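Local coordinates for protein mannitol dehydrogenase (Pseudomonas fluorescens, PDB 1LJ8) that probably catalyses the NAD-dependent interconversion of mannitol and fructose, as a long-chain dehydrogenase of the mannitol dehydrogenase family, at residues 222-234 with 288-300. Numbering follows the deposited sequence.
Sequences VSFPNAMVDRITP and VTPYEEMKIGLLN. With NAD (nicotinamide-adenine-dinucleotide), chain B.
M228, a selenomethionine, carries most of the apolar packing between strand 227-230 and helix 289-313. Its CE lies 4.0 Å from CB of Y291 and 4.1 Å from CE of M294, also a selenomethionine; an unbranched chain suits the place because it can bend at chi2 and chi3 to lay its end against both. V288, compact and branched, fills the angle where strand and helix meet: its CG1 is 3.5 Å from CB of N226, while CG2 faces CB of M228.

The polar part centres on K295. With CG anti to the backbone N (chi1 179°) and bends at chi2 and chi4, its chain reaches from the helix to the strand, bringing CE within 3.4 Å of the carbonyl O of V229. NZ then donates to OD1 of N300, 2.8 Å away, in the carbonyl plane and on a lone pair, which ties the two side chains together, both of them close to N191, an NAD-binding residue. Replacing K295 by an alanine would probably leave OD1 of N300 without this donor and open a gap beside V229 and D230. Methyl CD1 of L299 lies 3.6 Å from OD1 of D230, a carboxylate whose charge is met by R361 of helix 351-362.

On the strand, CG2 of V229 touches ring atom C6N of NAD. Beyond it, the backbone of T233 grips the nicotinamide carboxamide twice: its N donates to O7N of NAD (2.8 Å) and its O accepts from N7N of NAD (3.1 Å). Crossing at 37°, the contact joins a strand of the Rossmann family region, at the edge of a small three-stranded sheet, to a helix of the C-terminal family region, beside the nicotinamide end of the dinucleotide site.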
ATOM      1  N   VAL A 222      11.604  20.553   5.373  1.00 15.96           N
ATOM      2  CA  VAL A 222      10.647  19.616   4.754  1.00 16.24           C
ATOM      3  C   VAL A 222       9.668  19.049   5.816  1.00 16.21           C
ATOM      4  O   VAL A 222      10.079  18.761   6.950  1.00 18.10           O
ATOM      5  CB  VAL A 222      11.437  18.434   4.108  1.00 14.60           C
ATOM      6  CG1 VAL A 222      10.468  17.453   3.433  1.00 15.23           C
ATOM      7  CG2 VAL A 222      12.423  18.975   3.046  1.00 16.19           C
ATOM      8  N   SER A 223       8.383  18.948   5.480  1.00 16.13           N
ATOM      9  CA  SER A 223       7.384  18.352   6.389  1.00 14.54           C
ATOM     10  C   SER A 223       7.014  16.938   5.839  1.00 14.86           C
ATOM     11  O   SER A 223       7.143  16.654   4.635  1.00 13.30           O
ATOM     12  CB  SER A 223       6.129  19.224   6.479  1.00 12.37           C
ATOM     13  OG  SER A 223       5.653  19.517   5.187  1.00 13.81           O
ATOM     14  N   PHE A 224       6.538  16.081   6.742  1.00 13.64           N
ATOM     15  CA  PHE A 224       6.265  14.672   6.460  1.00 13.10           C
ATOM     16  C   PHE A 224       4.975  14.299   7.178  1.00 11.92           C
ATOM     17  O   PHE A 224       5.002  13.613   8.189  1.00 13.53           O
ATOM     18  CB  PHE A 224       7.417  13.827   7.024  1.00 13.30           C
ATOM     19  CG  PHE A 224       8.774  14.203   6.462  1.00 14.27           C
ATOM     20  CD1 PHE A 224       9.576  15.158   7.099  1.00 15.26           C
ATOM     21  CD2 PHE A 224       9.262  13.559   5.319  1.00 13.90           C
ATOM     22  CE1 PHE A 224      10.872  15.473   6.616  1.00 15.68           C
ATOM     23  CE2 PHE A 224      10.581  13.855   4.801  1.00 14.49           C
ATOM     24  CZ  PHE A 224      11.379  14.825   5.473  1.00 14.50           C
ATOM     25  N   PRO A 225       3.838  14.761   6.645  1.00 11.30           N
ATOM     26  CA  PRO A 225       2.555  14.453   7.295  1.00 12.85           C
ATOM     27  C   PRO A 225       2.223  12.970   7.385  1.00 12.35           C
ATOM     28  O   PRO A 225       2.495  12.199   6.461  1.00 12.03           O
ATOM     29  CB  PRO A 225       1.527  15.241   6.447  1.00 10.94           C
ATOM     30  CG  PRO A 225       2.178  15.233   5.043  1.00 12.06           C
ATOM     31  CD  PRO A 225       3.664  15.515   5.398  1.00 11.65           C
ATOM     32  N   ASN A 226       1.691  12.540   8.532  1.00 11.05           N
ATOM     33  CA  ASN A 226       1.235  11.172   8.597  1.00 11.29           C
ATOM     34  C   ASN A 226      -0.173  11.189   8.038  1.00 10.76           C
ATOM     35  O   ASN A 226      -0.821  12.231   8.026  1.00 11.57           O
ATOM     36  CB  ASN A 226       1.146  10.657  10.039  1.00 12.83           C
ATOM     37  CG  ASN A 226       2.513  10.560  10.682  1.00 14.40           C
ATOM     38  OD1 ASN A 226       3.324   9.674  10.344  1.00 12.79           O
ATOM     39  ND2 ASN A 226       2.792  11.471  11.613  1.00 18.30           N
ATOM     40  N   ALA A 227      -0.629  10.026   7.580  1.00 11.38           N
ATOM     41  CA  ALA A 227      -1.992   9.917   7.059  1.00 12.42           C
ATOM     42  C   ALA A 227      -2.548   8.530   7.231  1.00 13.51           C
ATOM     43  O   ALA A 227      -1.815   7.559   7.343  1.00 15.10           O
ATOM     44  CB  ALA A 227      -2.026  10.260   5.517  1.00 12.35           C
HETATM   45  N   MSE A 228      -3.878   8.465   7.236  1.00 14.39           N
HETATM   46  CA  MSE A 228      -4.549   7.203   7.172  1.00 13.56           C
HETATM   47  C   MSE A 228      -5.175   7.230   5.768  1.00 13.66           C
HETATM   48  O   MSE A 228      -5.979   8.129   5.475  1.00 14.33           O
HETATM   49  CB  MSE A 228      -5.682   7.123   8.162  1.00 18.46           C
HETATM   50  CG  MSE A 228      -6.051   5.693   8.229  1.00 21.24           C
HETATM   51 SE   MSE A 228      -7.659   5.484   7.360  1.00 43.77          SE
HETATM   52  CE  MSE A 228      -8.214   5.508   9.076  1.00  1.66           C
ATOM     53  N   VAL A 229      -4.802   6.293   4.898  1.00 13.96           N
ATOM     54  CA  VAL A 229      -5.329   6.274   3.534  1.00 13.38           C
ATOM     55  C   VAL A 229      -6.072   4.973   3.357  1.00 14.47           C
ATOM     56  O   VAL A 229      -5.559   3.904   3.719  1.00 16.98           O
ATOM     57  CB  VAL A 229      -4.169   6.427   2.511  1.00 14.07           C
ATOM     58  CG1 VAL A 229      -3.479   7.819   2.782  1.00 14.03           C
ATOM     59  CG2 VAL A 229      -3.163   5.262   2.627  1.00 11.85           C
ATOM     60  N   ASP A 230      -7.295   5.030   2.816  1.00 13.71           N
ATOM     61  CA  ASP A 230      -8.055   3.796   2.768  1.00 13.32           C
ATOM     62  C   ASP A 230      -8.954   3.700   1.534  1.00 13.36           C
ATOM     63  O   ASP A 230      -9.810   4.555   1.358  1.00 13.35           O
ATOM     64  CB  ASP A 230      -8.933   3.761   4.044  1.00 14.29           C
ATOM     65  CG  ASP A 230      -9.534   2.379   4.338  1.00 14.70           C
ATOM     66  OD1 ASP A 230      -9.229   1.445   3.602  1.00 13.59           O
ATOM     67  OD2 ASP A 230     -10.316   2.220   5.327  1.00 16.41           O
ATOM     68  N   ARG A 231      -8.722   2.701   0.688  1.00 12.48           N
ATOM     69  CA  ARG A 231      -9.616   2.423  -0.450  1.00 11.51           C
ATOM     70  C   ARG A 231      -9.106   1.148  -1.097  1.00 13.25           C
ATOM     71  O   ARG A 231      -8.019   1.139  -1.684  1.00 11.99           O
ATOM     72  CB  ARG A 231      -9.686   3.553  -1.500  1.00 12.00           C
ATOM     73  CG  ARG A 231     -10.756   3.182  -2.572  1.00 13.28           C
ATOM     74  CD  ARG A 231     -10.974   4.313  -3.585  1.00 12.28           C
ATOM     75  NE  ARG A 231     -12.406   4.336  -3.905  1.00 12.90           N
ATOM     76  CZ  ARG A 231     -13.001   5.260  -4.644  1.00 13.72           C
ATOM     77  NH1 ARG A 231     -12.297   6.243  -5.189  1.00 10.90           N
ATOM     78  NH2 ARG A 231     -14.344   5.249  -4.749  1.00 14.38           N
ATOM     79  N   ILE A 232      -9.873   0.068  -0.959  1.00 11.71           N
ATOM     80  CA  ILE A 232      -9.473  -1.239  -1.510  1.00 11.17           C
ATOM     81  C   ILE A 232      -9.413  -1.115  -3.023  1.00 11.35           C
ATOM     82  O   ILE A 232     -10.398  -0.793  -3.702  1.00 11.59           O
ATOM     83  CB  ILE A 232     -10.428  -2.345  -1.044  1.00 12.61           C
ATOM     84  CG1 ILE A 232     -10.230  -2.566   0.482  1.00 13.20           C
ATOM     85  CG2 ILE A 232     -10.130  -3.651  -1.781  1.00 14.29           C
ATOM     86  CD1 ILE A 232     -11.467  -3.327   1.124  1.00 12.29           C
ATOM     87  N   THR A 233      -8.228  -1.422  -3.546  1.00 10.55           N
ATOM     88  CA  THR A 233      -7.963  -1.233  -4.974  1.00 11.13           C
ATOM     89  C   THR A 233      -7.291  -2.476  -5.548  1.00 11.02           C
ATOM     90  O   THR A 233      -6.070  -2.669  -5.443  1.00 10.94           O
ATOM     91  CB  THR A 233      -7.057   0.042  -5.166  1.00 10.66           C
ATOM     92  OG1 THR A 233      -7.699   1.202  -4.573  1.00 12.11           O
ATOM     93  CG2 THR A 233      -6.794   0.304  -6.701  1.00  9.31           C
ATOM     94  N   PRO A 234      -8.076  -3.362  -6.127  1.00 11.14           N
ATOM     95  CA  PRO A 234      -7.524  -4.595  -6.708  1.00 11.02           C
ATOM     96  C   PRO A 234      -6.572  -4.279  -7.900  1.00 12.13           C
ATOM     97  O   PRO A 234      -6.526  -3.131  -8.384  1.00 10.97           O
ATOM     98  CB  PRO A 234      -8.770  -5.315  -7.253  1.00 12.13           C
ATOM     99  CG  PRO A 234      -9.917  -4.790  -6.351  1.00 12.05           C
ATOM    100  CD  PRO A 234      -9.568  -3.332  -6.163  1.00 10.88           C
ATOM    101  N   VAL A 288      -3.025  11.918  13.414  1.00 17.58           N
ATOM    102  CA  VAL A 288      -3.731  10.856  12.752  1.00 17.55           C
ATOM    103  C   VAL A 288      -3.230   9.462  13.159  1.00 16.06           C
ATOM    104  O   VAL A 288      -3.847   8.469  12.805  1.00 15.45           O
ATOM    105  CB  VAL A 288      -3.588  11.050  11.184  1.00 17.31           C
ATOM    106  CG1 VAL A 288      -2.249  10.585  10.743  1.00 19.80           C
ATOM    107  CG2 VAL A 288      -4.691  10.289  10.422  1.00 21.53           C
ATOM    108  N   THR A 289      -2.144   9.371  13.937  1.00 15.89           N
ATOM    109  CA  THR A 289      -1.591   8.053  14.220  1.00 17.19           C
ATOM    110  C   THR A 289      -2.514   7.015  14.846  1.00 17.41           C
ATOM    111  O   THR A 289      -2.469   5.868  14.450  1.00 17.95           O
ATOM    112  CB  THR A 289      -0.200   8.129  14.954  1.00 19.00           C
ATOM    113  OG1 THR A 289      -0.324   8.770  16.222  1.00 20.92           O
ATOM    114  CG2 THR A 289       0.795   8.965  14.105  1.00 21.08           C
ATOM    115  N   PRO A 290      -3.386   7.383  15.804  1.00 16.25           N
ATOM    116  CA  PRO A 290      -4.200   6.264  16.283  1.00 17.07           C
ATOM    117  C   PRO A 290      -5.160   5.679  15.228  1.00 16.33           C
ATOM    118  O   PRO A 290      -5.489   4.495  15.271  1.00 14.10           O
ATOM    119  CB  PRO A 290      -4.938   6.843  17.504  1.00 19.55           C
ATOM    120  CG  PRO A 290      -4.919   8.297  17.300  1.00 20.13           C
ATOM    121  CD  PRO A 290      -3.592   8.594  16.618  1.00 17.48           C
ATOM    122  N   TYR A 291      -5.592   6.515  14.282  1.00 14.90           N
ATOM    123  CA  TYR A 291      -6.480   6.082  13.205  1.00 15.89           C
ATOM    124  C   TYR A 291      -5.708   5.190  12.220  1.00 14.73           C
ATOM    125  O   TYR A 291      -6.204   4.163  11.803  1.00 12.40           O
ATOM    126  CB  TYR A 291      -7.032   7.284  12.454  1.00 19.32           C
ATOM    127  CG  TYR A 291      -7.812   8.210  13.358  1.00 22.76           C
ATOM    128  CD1 TYR A 291      -7.372   9.510  13.613  1.00 22.30           C
ATOM    129  CD2 TYR A 291      -8.982   7.763  13.983  1.00 24.11           C
ATOM    130  CE1 TYR A 291      -8.099  10.354  14.482  1.00 24.59           C
ATOM    131  CE2 TYR A 291      -9.696   8.574  14.844  1.00 26.02           C
ATOM    132  CZ  TYR A 291      -9.254   9.872  15.091  1.00 26.53           C
ATOM    133  OH  TYR A 291      -9.971  10.659  15.985  1.00 25.49           O
ATOM    134  N   GLU A 292      -4.483   5.588  11.862  1.00 15.02           N
ATOM    135  CA  GLU A 292      -3.694   4.749  10.937  1.00 15.38           C
ATOM    136  C   GLU A 292      -3.297   3.452  11.665  1.00 12.83           C
ATOM    137  O   GLU A 292      -3.282   2.376  11.063  1.00 13.86           O
ATOM    138  CB  GLU A 292      -2.446   5.502  10.429  1.00 15.45           C
ATOM    139  CG  GLU A 292      -1.604   4.694   9.375  1.00 18.94           C
ATOM    140  CD  GLU A 292      -2.365   4.280   8.075  1.00 21.89           C
ATOM    141  OE1 GLU A 292      -1.704   3.741   7.139  1.00 23.26           O
ATOM    142  OE2 GLU A 292      -3.596   4.485   7.950  1.00 20.91           O
ATOM    143  N   GLU A 293      -2.975   3.529  12.961  1.00 14.55           N
ATOM    144  CA  GLU A 293      -2.619   2.297  13.708  1.00 13.15           C
ATOM    145  C   GLU A 293      -3.802   1.333  13.681  1.00 14.02           C
ATOM    146  O   GLU A 293      -3.631   0.107  13.508  1.00 13.85           O
ATOM    147  CB  GLU A 293      -2.264   2.626  15.179  1.00 14.87           C
ATOM    148  CG  GLU A 293      -0.888   3.247  15.321  1.00 13.62           C
ATOM    149  CD  GLU A 293      -0.669   3.944  16.665  1.00 17.78           C
ATOM    150  OE1 GLU A 293      -1.519   3.772  17.572  1.00 17.20           O
ATOM    151  OE2 GLU A 293       0.361   4.664  16.790  1.00 19.01           O
HETATM  152  N   MSE A 294      -4.986   1.894  13.893  1.00 13.34           N
HETATM  153  CA  MSE A 294      -6.238   1.146  13.880  1.00 12.97           C
HETATM  154  C   MSE A 294      -6.512   0.445  12.545  1.00 12.73           C
HETATM  155  O   MSE A 294      -6.856  -0.755  12.479  1.00 13.00           O
HETATM  156  CB  MSE A 294      -7.421   2.087  14.147  1.00 17.64           C
HETATM  157  CG  MSE A 294      -8.758   1.407  14.022  1.00 19.61           C
HETATM  158 SE   MSE A 294     -10.220   2.767  13.863  1.00 28.40          SE
HETATM  159  CE  MSE A 294      -9.965   3.299  12.014  1.00 27.96           C
ATOM    160  N   LYS A 295      -6.380   1.197  11.464  1.00 10.81           N
ATOM    161  CA  LYS A 295      -6.651   0.607  10.157  1.00 13.01           C
ATOM    162  C   LYS A 295      -5.619  -0.448   9.798  1.00 11.28           C
ATOM    163  O   LYS A 295      -5.950  -1.526   9.275  1.00 12.50           O
ATOM    164  CB  LYS A 295      -6.649   1.716   9.109  1.00 14.53           C
ATOM    165  CG  LYS A 295      -6.909   1.148   7.710  1.00 17.05           C
ATOM    166  CD  LYS A 295      -5.807   1.470   6.799  1.00 19.12           C
ATOM    167  CE  LYS A 295      -6.111   0.976   5.373  1.00 18.32           C
ATOM    168  NZ  LYS A 295      -4.836   0.446   4.760  1.00 14.20           N
ATOM    169  N   ILE A 296      -4.351  -0.149  10.053  1.00 11.46           N
ATOM    170  CA  ILE A 296      -3.299  -1.121   9.732  1.00 12.08           C
ATOM    171  C   ILE A 296      -3.486  -2.406  10.579  1.00 13.01           C
ATOM    172  O   ILE A 296      -3.393  -3.538  10.071  1.00 12.55           O
ATOM    173  CB  ILE A 296      -1.891  -0.543  10.019  1.00 12.94           C
ATOM    174  CG1 ILE A 296      -1.579   0.637   9.054  1.00 14.40           C
ATOM    175  CG2 ILE A 296      -0.843  -1.664   9.865  1.00 14.52           C
ATOM    176  CD1 ILE A 296      -1.407   0.197   7.620  1.00 17.23           C
ATOM    177  N   GLY A 297      -3.767  -2.240  11.871  1.00 11.96           N
ATOM    178  CA  GLY A 297      -3.905  -3.413  12.739  1.00 11.95           C
ATOM    179  C   GLY A 297      -5.090  -4.305  12.432  1.00 11.55           C
ATOM    180  O   GLY A 297      -5.006  -5.545  12.436  1.00 12.48           O
ATOM    181  N   LEU A 298      -6.214  -3.663  12.171  1.00 11.44           N
ATOM    182  CA  LEU A 298      -7.458  -4.365  11.898  1.00 12.30           C
ATOM    183  C   LEU A 298      -7.696  -4.707  10.440  1.00 12.53           C
ATOM    184  O   LEU A 298      -8.016  -5.852  10.135  1.00 12.92           O
ATOM    185  CB  LEU A 298      -8.660  -3.526  12.428  1.00 11.47           C
ATOM    186  CG  LEU A 298      -8.685  -3.358  13.965  1.00 12.22           C
ATOM    187  CD1 LEU A 298      -9.858  -2.357  14.329  1.00 13.01           C
ATOM    188  CD2 LEU A 298      -8.896  -4.743  14.642  1.00 12.81           C
ATOM    189  N   LEU A 299      -7.565  -3.739   9.537  1.00 11.52           N
ATOM    190  CA  LEU A 299      -7.862  -4.059   8.131  1.00  9.65           C
ATOM    191  C   LEU A 299      -6.707  -4.828   7.512  1.00 10.71           C
ATOM    192  O   LEU A 299      -6.875  -5.971   7.065  1.00 10.69           O
ATOM    193  CB  LEU A 299      -8.153  -2.773   7.331  1.00 11.00           C
ATOM    194  CG  LEU A 299      -8.770  -2.964   5.936  1.00 13.04           C
ATOM    195  CD1 LEU A 299      -9.386  -1.608   5.475  1.00 12.62           C
ATOM    196  CD2 LEU A 299      -7.662  -3.428   4.920  1.00 14.26           C
ATOM    197  N   ASN A 300      -5.504  -4.246   7.523  1.00 11.73           N
ATOM    198  CA  ASN A 300      -4.395  -4.973   6.896  1.00 11.22           C
ATOM    199  C   ASN A 300      -4.017  -6.226   7.659  1.00 10.27           C
ATOM    200  O   ASN A 300      -3.648  -7.225   7.062  1.00 10.61           O
ATOM    201  CB  ASN A 300      -3.212  -4.020   6.712  1.00 11.35           C
ATOM    202  CG  ASN A 300      -3.590  -2.836   5.808  1.00 12.09           C
ATOM    203  OD1 ASN A 300      -3.890  -1.736   6.282  1.00 12.71           O
ATOM    204  ND2 ASN A 300      -3.600  -3.066   4.502  1.00 13.21           N
TER
HETATM  205  PA  NAD B1500       0.752  -1.457  -7.595  1.00 13.45           P
HETATM  206  O1A NAD B1500       1.408  -2.737  -7.669  1.00 14.98           O
HETATM  207  O2A NAD B1500      -0.351  -1.052  -8.512  1.00 12.44           O
HETATM  208  O5B NAD B1500       1.824  -0.280  -7.722  1.00 14.96           O
HETATM  209  C5B NAD B1500       2.985  -0.260  -6.835  1.00 16.33           C
HETATM  210  C4B NAD B1500       3.767   0.931  -7.424  1.00 17.10           C
HETATM  211  O4B NAD B1500       4.973   1.109  -6.571  1.00 17.37           O
HETATM  212  C3B NAD B1500       4.400   0.706  -8.843  1.00 16.09           C
HETATM  213  O3B NAD B1500       4.358   1.981  -9.508  1.00 16.04           O
HETATM  214  C2B NAD B1500       5.823   0.231  -8.517  1.00 18.74           C
HETATM  215  O2B NAD B1500       6.739   0.433  -9.586  1.00 20.22           O
HETATM  216  C1B NAD B1500       6.164   1.137  -7.348  1.00 16.89           C
HETATM  217  N9A NAD B1500       7.231   0.688  -6.511  1.00 16.81           N
HETATM  218  C8A NAD B1500       7.478  -0.537  -5.924  1.00 16.37           C
HETATM  219  N7A NAD B1500       8.563  -0.530  -5.183  1.00 16.65           N
HETATM  220  C5A NAD B1500       9.041   0.767  -5.298  1.00 16.72           C
HETATM  221  C6A NAD B1500      10.166   1.350  -4.703  1.00 15.10           C
HETATM  222  N6A NAD B1500      11.012   0.743  -3.870  1.00 17.97           N
HETATM  223  N1A NAD B1500      10.437   2.678  -4.998  1.00 15.92           N
HETATM  224  C2A NAD B1500       9.614   3.416  -5.847  1.00 17.07           C
HETATM  225  N3A NAD B1500       8.480   2.865  -6.431  1.00 18.60           N
HETATM  226  C4A NAD B1500       8.246   1.523  -6.119  1.00 17.29           C
HETATM  227  O3  NAD B1500       0.268  -1.317  -6.090  1.00 12.18           O
HETATM  228  PN  NAD B1500      -0.925  -0.464  -5.430  1.00 12.57           P
HETATM  229  O1N NAD B1500      -2.120  -1.307  -5.341  1.00 13.89           O
HETATM  230  O2N NAD B1500      -1.027   0.791  -6.180  1.00 13.14           O
HETATM  231  O5D NAD B1500      -0.417  -0.261  -3.951  1.00 11.96           O
HETATM  232  C5D NAD B1500       0.733   0.553  -3.762  1.00 11.80           C
HETATM  233  C4D NAD B1500       0.749   0.891  -2.336  1.00 12.93           C
HETATM  234  O4D NAD B1500      -0.297   1.798  -1.932  1.00 12.22           O
HETATM  235  C3D NAD B1500       0.710  -0.281  -1.290  1.00 13.01           C
HETATM  236  O3D NAD B1500       1.960  -0.953  -1.179  1.00 11.71           O
HETATM  237  C2D NAD B1500       0.194   0.390  -0.033  1.00 11.01           C
HETATM  238  O2D NAD B1500       1.257   0.926   0.743  1.00 10.34           O
HETATM  239  C1D NAD B1500      -0.746   1.493  -0.582  1.00 12.25           C
HETATM  240  N1N NAD B1500      -2.178   1.136  -0.570  1.00 11.57           N
HETATM  241  C2N NAD B1500      -2.797   0.243  -1.464  1.00 10.99           C
HETATM  242  C3N NAD B1500      -4.120  -0.055  -1.261  1.00 13.12           C
HETATM  243  C7N NAD B1500      -4.802  -1.060  -2.208  1.00 13.05           C
HETATM  244  O7N NAD B1500      -5.927  -1.465  -1.882  1.00 10.18           O
HETATM  245  N7N NAD B1500      -4.183  -1.528  -3.272  1.00 10.98           N
HETATM  246  C4N NAD B1500      -4.872   0.526  -0.128  1.00 13.42           C
HETATM  247  C5N NAD B1500      -4.204   1.455   0.728  1.00 12.27           C
HETATM  248  C6N NAD B1500      -2.833   1.781   0.526  1.00 10.18           C